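Local coordinates for protein Myo-inositol phosphohydrolase (Mitsuokella multacida, PDB 4WU3) that probably hydrolyses phosphate esters of myo-inositol hexakisphosphate (phytate) as a PTP-like phosphatase, and is captured here with inositol-(1,3,4,5)-tetrakisphosphate bound, at residues G123-Y128 / W142-R147; P154-Q159 / Y206-L211; M491-L496 / L502-I507; I418-L421 / T425-V428. The protein carries 2 engineered substitutions. One frame throughout, in Å; residues are numbered along the deposited sequence.

Overall arrangement
From the N terminus, contact 1 comes first: it closes the short excursion through strands 126-129 and 132-137 by fastening the loop 142-147 back to the loop residues G123-S125 just before strand 126-129. Contact 2 follows, joining helix 149-161 to strand 205-211 at the margin of a five-stranded sheet. The two touch, with centres 8 Å apart. Far along the chain, contact 4 (418-421 with 425-428) bridges two successive strands belonging to different sheets, and contact 3 (491-496 with 502-507) then closes a tight helix-to-strand connection beside it, centres 6 Å apart. No contact nests in or crosses another; the two pairs occupy separate phosphatase-like regions, nearest atoms at least about 19 Å apart.

Contact 1: residues G123-Y128 / W142-R147; sequences GESHGY and WGNDGR
N144 meets G123 and S125 through a single nitrogen, an example of how one carboxamide can fasten one loop to another. Its ND2 gives one hydrogen to the carbonyl O of G123 (3.0 Å, nearly straight at 176°), arriving in the carbonyl plane on a lone pair, and the other to OG of S125, 2.8 Å from ND2. Both acceptors lie in or close to the amide plane, so the two bonds also fix the group's rotation. CG of N144 stands anti to its own carbonyl carbon (chi1 -78°), which carries the amide across to the other segment. S125 OG has a second partner in Q159 OE1, on helix 149-161.

The remaining end of the amide is held from its own loop: R147 NH1 reaches N144 OD1 at 2.7 Å, while R147 NE pairs with D594. Here a type I turn from W142 to D145 runs into a type II turn from N144 to R147, G146 supplying the latter's positive phi. On the opposite segment, H126 ND1 bonds E124 O at 2.9 Å, with the acceptor in the ring plane, and H126 NE2 turns to D120.

Charge gathers round E124, whose carboxylate bridges R122 and R248; R248 is the arginine of a PTP-like signature loop, and a phosphate ion, probably from the crystallisation liquor, lies about 5 Å from the E124 side chain.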
loop_
_atom_site.group_PDB
_atom_site.type_symbol
_atom_site.label_atom_id
_atom_site.label_comp_id
_atom_site.label_asym_id
_atom_site.label_seq_id
_atom_site.Cartn_x
_atom_site.Cartn_y
_atom_site.Cartn_z
ATOM N N GLY A 123 17.331 -1.592 -5.361
ATOM C CA GLY A 123 16.961 -0.567 -6.334
ATOM C C GLY A 123 17.591 0.778 -6.034
ATOM O O GLY A 123 17.839 1.557 -6.939
ATOM N N GLU A 124 17.860 1.038 -4.761
ATOM C CA GLU A 124 18.609 2.229 -4.348
ATOM C C GLU A 124 20.037 2.246 -4.948
ATOM O O GLU A 124 20.673 1.210 -5.091
ATOM C CB GLU A 124 18.641 2.342 -2.804
ATOM C CG GLU A 124 19.331 1.205 -2.023
ATOM C CD GLU A 124 18.398 0.032 -1.694
ATOM O OE1 GLU A 124 17.285 -0.076 -2.295
ATOM O OE2 GLU A 124 18.777 -0.802 -0.833
ATOM N N SER A 125 20.534 3.425 -5.311
ATOM C CA SER A 125 21.885 3.541 -5.857
ATOM C C SER A 125 22.949 3.307 -4.792
ATOM O O SER A 125 22.914 3.892 -3.717
ATOM C CB SER A 125 22.103 4.909 -6.494
ATOM O OG SER A 125 21.209 5.121 -7.563
ATOM N N HIS A 126 23.904 2.447 -5.112
ATOM C CA HIS A 126 24.942 2.079 -4.168
ATOM C C HIS A 126 26.218 1.712 -4.888
ATOM O O HIS A 126 26.241 1.516 -6.105
ATOM C CB HIS A 126 24.489 0.891 -3.305
ATOM C CG HIS A 126 24.156 -0.333 -4.091
ATOM N ND1 HIS A 126 22.953 -0.492 -4.747
ATOM C CD2 HIS A 126 24.870 -1.459 -4.334
ATOM C CE1 HIS A 126 22.937 -1.666 -5.353
ATOM N NE2 HIS A 126 24.086 -2.275 -5.114
ATOM N N GLY A 127 27.282 1.603 -4.115
ATOM C CA GLY A 127 28.568 1.218 -4.659
ATOM C C GLY A 127 29.621 1.110 -3.574
ATOM O O GLY A 127 29.292 0.963 -2.389
ATOM N N TYR A 128 30.887 1.184 -3.989
ATOM C CA TYR A 128 32.013 0.973 -3.088
ATOM C C TYR A 128 33.069 2.070 -3.243
ATOM O O TYR A 128 33.380 2.498 -4.364
ATOM C CB TYR A 128 32.615 -0.419 -3.315
ATOM C CG TYR A 128 31.682 -1.534 -2.871
ATOM C CD1 TYR A 128 30.708 -2.035 -3.726
ATOM C CD2 TYR A 128 31.755 -2.060 -1.585
ATOM C CE1 TYR A 128 29.845 -3.026 -3.312
ATOM C CE2 TYR A 128 30.896 -3.050 -1.163
ATOM C CZ TYR A 128 29.936 -3.530 -2.031
ATOM O OH TYR A 128 29.052 -4.521 -1.617
ATOM N N TRP A 142 14.019 5.383 -0.397
ATOM C CA TRP A 142 13.397 5.431 -1.714
ATOM C C TRP A 142 14.107 6.407 -2.653
ATOM O O TRP A 142 13.472 7.147 -3.421
ATOM C CB TRP A 142 11.912 5.776 -1.584
ATOM C CG TRP A 142 11.054 4.612 -1.088
ATOM C CD1 TRP A 142 11.339 3.284 -1.188
ATOM C CD2 TRP A 142 9.778 4.700 -0.451
ATOM N NE1 TRP A 142 10.321 2.536 -0.654
ATOM C CE2 TRP A 142 9.349 3.381 -0.192
ATOM C CE3 TRP A 142 8.960 5.769 -0.053
ATOM C CZ2 TRP A 142 8.145 3.103 0.448
ATOM C CZ3 TRP A 142 7.760 5.492 0.566
ATOM C CH2 TRP A 142 7.356 4.176 0.808
ATOM N N GLY A 143 15.437 6.372 -2.615
ATOM C CA GLY A 143 16.253 7.291 -3.408
ATOM C C GLY A 143 15.943 7.238 -4.893
ATOM O O GLY A 143 16.114 8.228 -5.599
ATOM N N ASN A 144 15.505 6.074 -5.368
ATOM C CA ASN A 144 15.179 5.882 -6.777
ATOM C C ASN A 144 13.696 5.579 -6.963
ATOM O O ASN A 144 13.289 4.848 -7.877
ATOM C CB ASN A 144 16.058 4.788 -7.384
ATOM C CG ASN A 144 17.460 5.283 -7.694
ATOM O OD1 ASN A 144 17.643 6.454 -8.017
ATOM N ND2 ASN A 144 18.453 4.398 -7.603
ATOM N N ASP A 145 12.895 6.174 -6.086
ATOM C CA ASP A 145 11.453 5.988 -6.087
ATOM C C ASP A 145 10.843 6.107 -7.484
ATOM O O ASP A 145 10.941 7.146 -8.129
ATOM C CB ASP A 145 10.830 7.030 -5.170
ATOM C CG ASP A 145 9.373 6.787 -4.919
ATOM O OD1 ASP A 145 8.874 5.679 -5.227
ATOM O OD2 ASP A 145 8.714 7.716 -4.409
ATOM N N GLY A 146 10.207 5.041 -7.942
ATOM C CA GLY A 146 9.450 5.064 -9.192
ATOM C C GLY A 146 10.250 4.770 -10.449
ATOM O O GLY A 146 9.680 4.539 -11.507
ATOM N N ARG A 147 11.571 4.745 -10.333
ATOM C CA ARG A 147 12.419 4.565 -11.489
ATOM C C ARG A 147 12.512 3.124 -11.978
ATOM O O ARG A 147 12.504 2.174 -11.196
ATOM C CB ARG A 147 13.811 5.081 -11.175
ATOM C CG ARG A 147 13.878 6.583 -11.116
ATOM C CD ARG A 147 15.194 7.076 -10.543
ATOM N NE ARG A 147 15.238 8.525 -10.628
ATOM C CZ ARG A 147 15.894 9.310 -9.784
ATOM N NH1 ARG A 147 16.574 8.798 -8.767
ATOM N NH2 ARG A 147 15.859 10.616 -9.954
#

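Contact 2: residues P154-Q159 / Y206-L211; sequences PLEKEQ and YFRLTL
The helix carrying E156 and the strand carrying R208 stand well apart, the nearest alpha carbons being those of E156 and T210 at 11.1 Å, so the contact is made by two long side chains reaching across from opposite directions. E156 is stretched from CA to CD, CG anti to the backbone N, and projects its carboxylate straight out from the helix. R208 also starts with CG anti to its backbone N but folds at chi2 (76°), which brings the guanidinium end round to face the acid.

The grip is bidentate and end-on. NH1 of R208 donates to OE1 of E156 at 2.8 Å, on the syn lone pair and in the guanidinium plane. NH2 of R208 donates to OE2 of E156 at 2.9 Å, a more bent bond in which the donor sits above the carboxylate plane. The two flat groups are 36° apart, and that twist is taken up almost wholly by the second bond.

Strand 205-211 is the outermost strand of a five-stranded mixed sheet in a PTP-like domain, and the ion pair ties helix 149-161 to it. Both residues are buried, with R208 packed on I153 of the same helix. Further bonds hold the pair in place: OE2 of E156, besides its bond to R208 NH2, accepts the backbone N of H126, and NE of R208 donates to the carbonyl O of R122. A weak bond of 3.4 Å runs from R208 NH1 to Y206 OH, whose firmer partner is D120.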
loop_
_atom_site.group_PDB
_atom_site.type_symbol
_atom_site.label_atom_id
_atom_site.label_comp_id
_atom_site.label_asym_id
_atom_site.label_seq_id
_atom_site.Cartn_x
_atom_site.Cartn_y
_atom_site.Cartn_z
ATOM N N PRO A 154 22.303 3.305 -15.224
ATOM C CA PRO A 154 23.199 4.390 -15.667
ATOM C C PRO A 154 23.259 5.582 -14.703
ATOM O O PRO A 154 24.277 6.247 -14.620
ATOM C CB PRO A 154 22.611 4.817 -17.025
ATOM C CG PRO A 154 21.223 4.255 -17.065
ATOM C CD PRO A 154 21.239 3.023 -16.206
ATOM N N LEU A 155 22.179 5.850 -13.982
ATOM C CA LEU A 155 22.179 6.910 -12.987
ATOM C C LEU A 155 23.177 6.612 -11.863
ATOM O O LEU A 155 23.981 7.473 -11.470
ATOM C CB LEU A 155 20.773 7.120 -12.416
ATOM C CG LEU A 155 20.690 8.198 -11.333
ATOM C CD1 LEU A 155 21.242 9.532 -11.838
ATOM C CD2 LEU A 155 19.258 8.363 -10.843
ATOM N N GLU A 156 23.115 5.385 -11.355
ATOM C CA GLU A 156 24.052 4.888 -10.337
ATOM C C GLU A 156 25.524 4.984 -10.781
ATOM O O GLU A 156 26.378 5.390 -10.003
ATOM C CB GLU A 156 23.691 3.432 -10.007
ATOM C CG GLU A 156 24.564 2.711 -8.991
ATOM C CD GLU A 156 24.025 1.310 -8.677
ATOM O OE1 GLU A 156 24.164 0.379 -9.517
ATOM O OE2 GLU A 156 23.441 1.139 -7.580
ATOM N N LYS A 157 25.825 4.600 -12.019
ATOM C CA LYS A 157 27.187 4.722 -12.532
ATOM C C LYS A 157 27.651 6.183 -12.530
ATOM O O LYS A 157 28.795 6.488 -12.142
ATOM C CB LYS A 157 27.301 4.116 -13.935
ATOM C CG LYS A 157 27.243 2.591 -13.912
ATOM C CD LYS A 157 27.108 1.951 -15.290
ATOM C CE LYS A 157 26.943 0.438 -15.155
ATOM N NZ LYS A 157 26.698 -0.230 -16.466
ATOM N N GLU A 158 26.751 7.076 -12.943
ATOM C CA GLU A 158 27.021 8.513 -12.963
ATOM C C GLU A 158 27.261 9.076 -11.565
ATOM O O GLU A 158 28.195 9.852 -11.342
ATOM C CB GLU A 158 25.847 9.264 -13.608
ATOM C CG GLU A 158 25.937 10.773 -13.461
ATOM C CD GLU A 158 24.742 11.491 -14.036
ATOM O OE1 GLU A 158 23.643 10.903 -14.047
ATOM O OE2 GLU A 158 24.907 12.642 -14.491
ATOM N N GLN A 159 26.395 8.699 -10.628
ATOM C CA GLN A 159 26.536 9.135 -9.238
ATOM C C GLN A 159 27.908 8.758 -8.688
ATOM O O GLN A 159 28.592 9.588 -8.100
ATOM C CB GLN A 159 25.419 8.538 -8.373
ATOM C CG GLN A 159 24.061 9.181 -8.632
ATOM C CD GLN A 159 22.886 8.380 -8.094
ATOM O OE1 GLN A 159 22.808 7.172 -8.262
ATOM N NE2 GLN A 159 21.955 9.067 -7.470
ATOM N N TYR A 206 27.472 -11.918 -10.885
ATOM C CA TYR A 206 26.624 -10.828 -10.428
ATOM C C TYR A 206 25.299 -10.799 -11.173
ATOM O O TYR A 206 25.257 -10.982 -12.389
ATOM C CB TYR A 206 27.339 -9.498 -10.646
ATOM C CG TYR A 206 26.583 -8.280 -10.159
ATOM C CD1 TYR A 206 26.498 -7.998 -8.807
ATOM C CD2 TYR A 206 25.979 -7.387 -11.054
ATOM C CE1 TYR A 206 25.815 -6.900 -8.350
ATOM C CE2 TYR A 206 25.308 -6.261 -10.594
ATOM C CZ TYR A 206 25.229 -6.037 -9.239
ATOM O OH TYR A 206 24.578 -4.940 -8.742
ATOM N N PHE A 207 24.222 -10.547 -10.438
ATOM C CA PHE A 207 22.909 -10.352 -11.036
ATOM C C PHE A 207 22.147 -9.287 -10.245
ATOM O O PHE A 207 22.108 -9.324 -9.016
ATOM C CB PHE A 207 22.131 -11.660 -11.064
ATOM C CG PHE A 207 20.792 -11.548 -11.722
ATOM C CD1 PHE A 207 20.694 -11.471 -13.102
ATOM C CD2 PHE A 207 19.628 -11.524 -10.964
ATOM C CE1 PHE A 207 19.465 -11.362 -13.722
ATOM C CE2 PHE A 207 18.390 -11.422 -11.580
ATOM C CZ PHE A 207 18.308 -11.340 -12.964
ATOM N N ARG A 208 21.558 -8.339 -10.955
ATOM C CA ARG A 208 20.884 -7.212 -10.329
ATOM C C ARG A 208 19.397 -7.210 -10.630
ATOM O O ARG A 208 18.983 -7.414 -11.765
ATOM C CB ARG A 208 21.487 -5.898 -10.834
ATOM C CG ARG A 208 20.833 -4.633 -10.287
ATOM C CD ARG A 208 21.251 -4.352 -8.856
ATOM N NE ARG A 208 20.912 -2.992 -8.417
ATOM C CZ ARG A 208 21.681 -1.920 -8.606
ATOM N NH1 ARG A 208 22.833 -2.028 -9.242
ATOM N NH2 ARG A 208 21.298 -0.728 -8.158
ATOM N N LEU A 209 18.609 -6.993 -9.588
ATOM C CA LEU A 209 17.224 -6.585 -9.707
ATOM C C LEU A 209 17.083 -5.300 -8.956
ATOM O O LEU A 209 17.476 -5.234 -7.802
ATOM C CB LEU A 209 16.303 -7.598 -9.045
ATOM C CG LEU A 209 16.226 -8.935 -9.741
ATOM C CD1 LEU A 209 15.264 -9.828 -8.978
ATOM C CD2 LEU A 209 15.781 -8.732 -11.174
ATOM N N THR A 210 16.503 -4.284 -9.581
ATOM C CA THR A 210 16.392 -2.979 -8.944
ATOM C C THR A 210 15.094 -2.827 -8.134
ATOM O O THR A 210 14.187 -2.104 -8.534
ATOM C CB THR A 210 16.510 -1.873 -10.000
ATOM O OG1 THR A 210 15.631 -2.154 -11.095
ATOM C CG2 THR A 210 17.939 -1.819 -10.517
ATOM N N LEU A 211 15.028 -3.494 -6.983
ATOM C CA LEU A 211 13.800 -3.535 -6.177
ATOM C C LEU A 211 13.741 -2.422 -5.147
ATOM O O LEU A 211 14.712 -2.178 -4.430
ATOM C CB LEU A 211 13.683 -4.862 -5.428
ATOM C CG LEU A 211 13.762 -6.113 -6.284
ATOM C CD1 LEU A 211 13.457 -7.345 -5.447
ATOM C CD2 LEU A 211 12.809 -6.006 -7.453
#

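Contact 3: residues M491-L496 / L502-I507; sequences MTEQQL and LHYYRI
Y504 contributes most of the buried surface, its ring filling the angle between the start of helix 493-499 and strand 503-509. CG of Y504 lies anti to the backbone N, an orientation that sends the ring across to the helix. Q494 lies over one face. Its CB makes a CH-pi contact 3.7 Å from the ring centroid and only 18° off the normal, though displaced toward the rim. The rest of the Q494 side chain runs on past CD2 of Y504, and its carboxamide, inclined 30° to the ring, ends with NE2 bonded to E498.

E493 comes to the same ring at its edge: OE2 is 3.8 Å from Y504 CE1, near the ring plane, with the carboxylate turned 80° against it. The firmer partner of this oxygen is NE2 of H539, the histidine that opens the signature loop of this PTP-like domain. Helix 493-499 itself begins in a capping box, Q495 N donating to T492 OG1 at 3.1 Å and T492 N to Q495 OE1 at 3.0 Å.

A water joins helix and ring, accepting from Q494 N and donating to Y504 OH, 2.8 Å away; R506 NH1, whose firmer partner is E456, adds a weak bond to the same hydroxyl. With the water and R506 as donors, the phenol probably spends its own proton on D420, so an apolar ring face and a polar rim settle Y504 together.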
loop_
_atom_site.group_PDB
_atom_site.type_symbol
_atom_site.label_atom_id
_atom_site.label_comp_id
_atom_site.label_asym_id
_atom_site.label_seq_id
_atom_site.Cartn_x
_atom_site.Cartn_y
_atom_site.Cartn_z
ATOM N N MET A 491 -2.097 5.679 -46.913
ATOM C CA MET A 491 -0.701 5.466 -47.332
ATOM C C MET A 491 0.204 5.346 -46.101
ATOM O O MET A 491 -0.143 5.836 -45.019
ATOM C CB MET A 491 -0.178 6.652 -48.157
ATOM C CG MET A 491 -0.929 6.976 -49.435
ATOM S SD MET A 491 -0.095 8.338 -50.253
ATOM C CE MET A 491 -0.930 9.743 -49.507
ATOM N N THR A 492 1.357 4.699 -46.269
ATOM C CA THR A 492 2.459 4.868 -45.328
ATOM C C THR A 492 3.148 6.162 -45.716
ATOM O O THR A 492 2.926 6.680 -46.819
ATOM C CB THR A 492 3.498 3.723 -45.375
ATOM O OG1 THR A 492 4.120 3.662 -46.665
ATOM C CG2 THR A 492 2.853 2.407 -45.084
ATOM N N GLU A 493 3.971 6.695 -44.819
ATOM C CA GLU A 493 4.729 7.906 -45.133
ATOM C C GLU A 493 5.738 7.617 -46.233
ATOM O O GLU A 493 6.011 8.467 -47.087
ATOM C CB GLU A 493 5.460 8.440 -43.903
ATOM C CG GLU A 493 6.422 9.567 -44.235
ATOM C CD GLU A 493 6.887 10.336 -43.010
ATOM O OE1 GLU A 493 6.033 10.707 -42.166
ATOM O OE2 GLU A 493 8.110 10.594 -42.909
ATOM N N GLN A 494 6.301 6.417 -46.198
ATOM C CA GLN A 494 7.266 6.018 -47.205
ATOM C C GLN A 494 6.656 6.086 -48.596
ATOM O O GLN A 494 7.260 6.656 -49.504
ATOM C CB GLN A 494 7.772 4.611 -46.946
ATOM C CG GLN A 494 8.523 4.048 -48.134
ATOM C CD GLN A 494 9.393 2.883 -47.754
ATOM O OE1 GLN A 494 9.085 2.137 -46.827
ATOM N NE2 GLN A 494 10.493 2.719 -48.469
ATOM N N GLN A 495 5.463 5.502 -48.749
ATOM C CA GLN A 495 4.732 5.555 -50.012
ATOM C C GLN A 495 4.514 6.982 -50.434
ATOM O O GLN A 495 4.783 7.334 -51.574
ATOM C CB GLN A 495 3.380 4.855 -49.896
ATOM C CG GLN A 495 3.479 3.346 -49.866
ATOM C CD GLN A 495 2.149 2.669 -49.609
ATOM O OE1 GLN A 495 1.361 3.092 -48.757
ATOM N NE2 GLN A 495 1.886 1.608 -50.353
ATOM N N LEU A 496 4.033 7.816 -49.513
ATOM C CA LEU A 496 3.865 9.240 -49.807
ATOM C C LEU A 496 5.173 9.906 -50.257
ATOM O O LEU A 496 5.195 10.634 -51.248
ATOM C CB LEU A 496 3.312 9.985 -48.586
ATOM C CG LEU A 496 3.138 11.501 -48.785
ATOM C CD1 LEU A 496 2.182 11.782 -49.939
ATOM C CD2 LEU A 496 2.645 12.157 -47.499
ATOM N N LEU A 502 11.326 11.462 -53.505
ATOM C CA LEU A 502 12.341 11.552 -52.463
ATOM C C LEU A 502 12.655 10.175 -51.912
ATOM O O LEU A 502 11.877 9.245 -52.076
ATOM C CB LEU A 502 11.871 12.461 -51.326
ATOM C CG LEU A 502 11.430 13.867 -51.714
ATOM C CD1 LEU A 502 10.794 14.564 -50.523
ATOM C CD2 LEU A 502 12.601 14.677 -52.237
ATOM N N HIS A 503 13.799 10.050 -51.257
ATOM C CA HIS A 503 14.162 8.806 -50.596
ATOM C C HIS A 503 13.662 8.778 -49.166
ATOM O O HIS A 503 13.348 9.810 -48.581
ATOM C CB HIS A 503 15.674 8.633 -50.599
ATOM C CG HIS A 503 16.275 8.669 -51.965
ATOM N ND1 HIS A 503 16.538 9.840 -52.637
ATOM C CD2 HIS A 503 16.665 7.674 -52.785
ATOM C CE1 HIS A 503 17.063 9.564 -53.817
ATOM N NE2 HIS A 503 17.152 8.256 -53.931
ATOM N N TYR A 504 13.615 7.586 -48.594
ATOM C CA TYR A 504 13.052 7.424 -47.274
ATOM C C TYR A 504 13.910 6.507 -46.430
ATOM O O TYR A 504 14.384 5.489 -46.902
ATOM C CB TYR A 504 11.636 6.860 -47.381
ATOM C CG TYR A 504 10.943 6.591 -46.060
ATOM C CD1 TYR A 504 10.274 7.611 -45.383
ATOM C CD2 TYR A 504 10.930 5.319 -45.507
ATOM C CE1 TYR A 504 9.628 7.371 -44.183
ATOM C CE2 TYR A 504 10.284 5.062 -44.318
ATOM C CZ TYR A 504 9.631 6.089 -43.656
ATOM O OH TYR A 504 8.984 5.841 -42.461
ATOM N N TYR A 505 14.119 6.884 -45.178
ATOM C CA TYR A 505 14.782 6.008 -44.234
ATOM C C TYR A 505 14.108 6.134 -42.866
ATOM O O TYR A 505 13.727 7.220 -42.441
ATOM C CB TYR A 505 16.291 6.300 -44.153
ATOM C CG TYR A 505 17.054 5.184 -43.478
ATOM C CD1 TYR A 505 17.575 4.126 -44.209
ATOM C CD2 TYR A 505 17.218 5.165 -42.100
ATOM C CE1 TYR A 505 18.242 3.082 -43.585
ATOM C CE2 TYR A 505 17.881 4.131 -41.467
ATOM C CZ TYR A 505 18.390 3.088 -42.210
ATOM O OH TYR A 505 19.037 2.056 -41.563
ATOM N N ARG A 506 13.956 5.000 -42.195
ATOM C CA ARG A 506 13.232 4.923 -40.943
ATOM C C ARG A 506 14.130 4.493 -39.789
ATOM O O ARG A 506 14.771 3.453 -39.859
ATOM C CB ARG A 506 12.100 3.901 -41.091
ATOM C CG ARG A 506 11.242 3.737 -39.844
ATOM C CD ARG A 506 10.379 4.956 -39.624
ATOM N NE ARG A 506 9.361 4.726 -38.609
ATOM C CZ ARG A 506 8.149 4.232 -38.848
ATOM N NH1 ARG A 506 7.787 3.897 -40.075
ATOM N NH2 ARG A 506 7.296 4.071 -37.849
ATOM N N ILE A 507 14.181 5.296 -38.730
ATOM C CA ILE A 507 14.761 4.847 -37.468
ATOM C C ILE A 507 13.650 4.883 -36.417
ATOM O O ILE A 507 12.979 5.907 -36.232
ATOM C CB ILE A 507 15.970 5.714 -37.037
ATOM C CG1 ILE A 507 17.067 5.636 -38.098
ATOM C CG2 ILE A 507 16.522 5.236 -35.702
ATOM C CD1 ILE A 507 18.191 6.627 -37.912
HETATM O O HOH W 1 6.598 4.740 -43.550
#

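Contact 4: residues I418-L421 / T425-V428; sequences IMDL and THGV
OD2 of D420 is gripped by both H426 and Y504, with R506 NE near enough for a weak, long ion pair. The across-segment bond is a histidine-carboxylate pair: H426 NE2 donates to D420 OD2 at 2.7 Å, bent to 143°. It ties the five-stranded mixed sheet of the PTP-like fold, which holds strand 416-422, to the neighbouring six-stranded sheet, which holds strand 426-429, and D120 and H126 form a similar pair in the first phosphatase-like half of the chain. The alpha carbons of D420 and H426 are 10.3 Å apart, a gap bridged by side chains that extend toward each other.

H426 has CG between its backbone N and carbonyl carbon (chi1 69°), the crowded position, which swings the imidazole toward the aspartate. D420 keeps CG anti to the backbone N, and its other oxygen, OD1, accepts from R422 N, so both carboxylate oxygens are held.

The imidazole and carboxylate stand perpendicular: OD2 lies in the H426 ring plane, whereas NE2 meets it on the syn side, 22° out of the carboxylate plane.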
loop_
_atom_site.group_PDB
_atom_site.type_symbol
_atom_site.label_atom_id
_atom_site.label_comp_id
_atom_site.label_asym_id
_atom_site.label_seq_id
_atom_site.Cartn_x
_atom_site.Cartn_y
_atom_site.Cartn_z
ATOM N N ILE A 418 14.218 11.764 -46.525
ATOM C CA ILE A 418 13.360 12.010 -45.374
ATOM C C ILE A 418 13.735 10.965 -44.321
ATOM O O ILE A 418 13.622 9.758 -44.563
ATOM C CB ILE A 418 11.865 11.882 -45.741
ATOM C CG1 ILE A 418 11.462 12.950 -46.775
ATOM C CG2 ILE A 418 10.992 11.971 -44.502
ATOM C CD1 ILE A 418 11.749 14.385 -46.374
ATOM N N MET A 419 14.221 11.443 -43.179
ATOM C CA MET A 419 14.621 10.573 -42.084
ATOM C C MET A 419 13.510 10.546 -41.035
ATOM O O MET A 419 13.407 11.438 -40.193
ATOM C CB MET A 419 15.932 11.055 -41.460
ATOM C CG MET A 419 17.073 11.279 -42.448
ATOM S SD MET A 419 17.656 9.782 -43.281
ATOM C CE MET A 419 18.352 8.843 -41.920
ATOM N N ASP A 420 12.662 9.528 -41.115
ATOM C CA ASP A 420 11.532 9.384 -40.211
ATOM C C ASP A 420 12.040 8.708 -38.940
ATOM O O ASP A 420 12.451 7.554 -38.971
ATOM C CB ASP A 420 10.446 8.560 -40.902
ATOM C CG ASP A 420 9.291 8.180 -39.986
ATOM O OD1 ASP A 420 9.181 8.713 -38.865
ATOM O OD2 ASP A 420 8.483 7.322 -40.401
ATOM N N LEU A 421 12.013 9.428 -37.822
ATOM C CA LEU A 421 12.607 8.940 -36.588
ATOM C C LEU A 421 11.592 8.364 -35.610
ATOM O O LEU A 421 11.893 8.216 -34.433
ATOM C CB LEU A 421 13.341 10.080 -35.890
ATOM C CG LEU A 421 14.407 10.816 -36.703
ATOM C CD1 LEU A 421 14.811 12.100 -36.001
ATOM C CD2 LEU A 421 15.609 9.909 -36.927
ATOM N N THR A 425 3.706 3.833 -34.450
ATOM C CA THR A 425 3.053 3.551 -35.730
ATOM C C THR A 425 2.318 4.792 -36.247
ATOM O O THR A 425 1.565 5.410 -35.513
ATOM C CB THR A 425 2.048 2.391 -35.581
ATOM O OG1 THR A 425 2.750 1.149 -35.609
ATOM C CG2 THR A 425 1.018 2.406 -36.702
ATOM N N HIS A 426 2.560 5.158 -37.502
ATOM C CA HIS A 426 1.907 6.319 -38.113
ATOM C C HIS A 426 1.782 6.129 -39.614
ATOM O O HIS A 426 2.383 5.214 -40.192
ATOM C CB HIS A 426 2.680 7.609 -37.847
ATOM C CG HIS A 426 3.992 7.676 -38.561
ATOM N ND1 HIS A 426 4.247 8.581 -39.571
ATOM C CD2 HIS A 426 5.117 6.933 -38.426
ATOM C CE1 HIS A 426 5.482 8.402 -40.016
ATOM N NE2 HIS A 426 6.028 7.404 -39.341
ATOM N N GLY A 427 1.006 7.019 -40.234
ATOM C CA GLY A 427 0.784 6.991 -41.670
ATOM C C GLY A 427 -0.038 8.170 -42.124
ATOM O O GLY A 427 -0.028 9.219 -41.489
ATOM N N VAL A 428 -0.753 7.989 -43.226
ATOM C CA VAL A 428 -1.560 9.057 -43.811
ATOM C C VAL A 428 -2.972 8.559 -44.098
ATOM O O VAL A 428 -3.156 7.577 -44.819
ATOM C CB VAL A 428 -0.929 9.573 -45.126
ATOM C CG1 VAL A 428 -1.680 10.789 -45.651
ATOM C CG2 VAL A 428 0.528 9.926 -44.903
#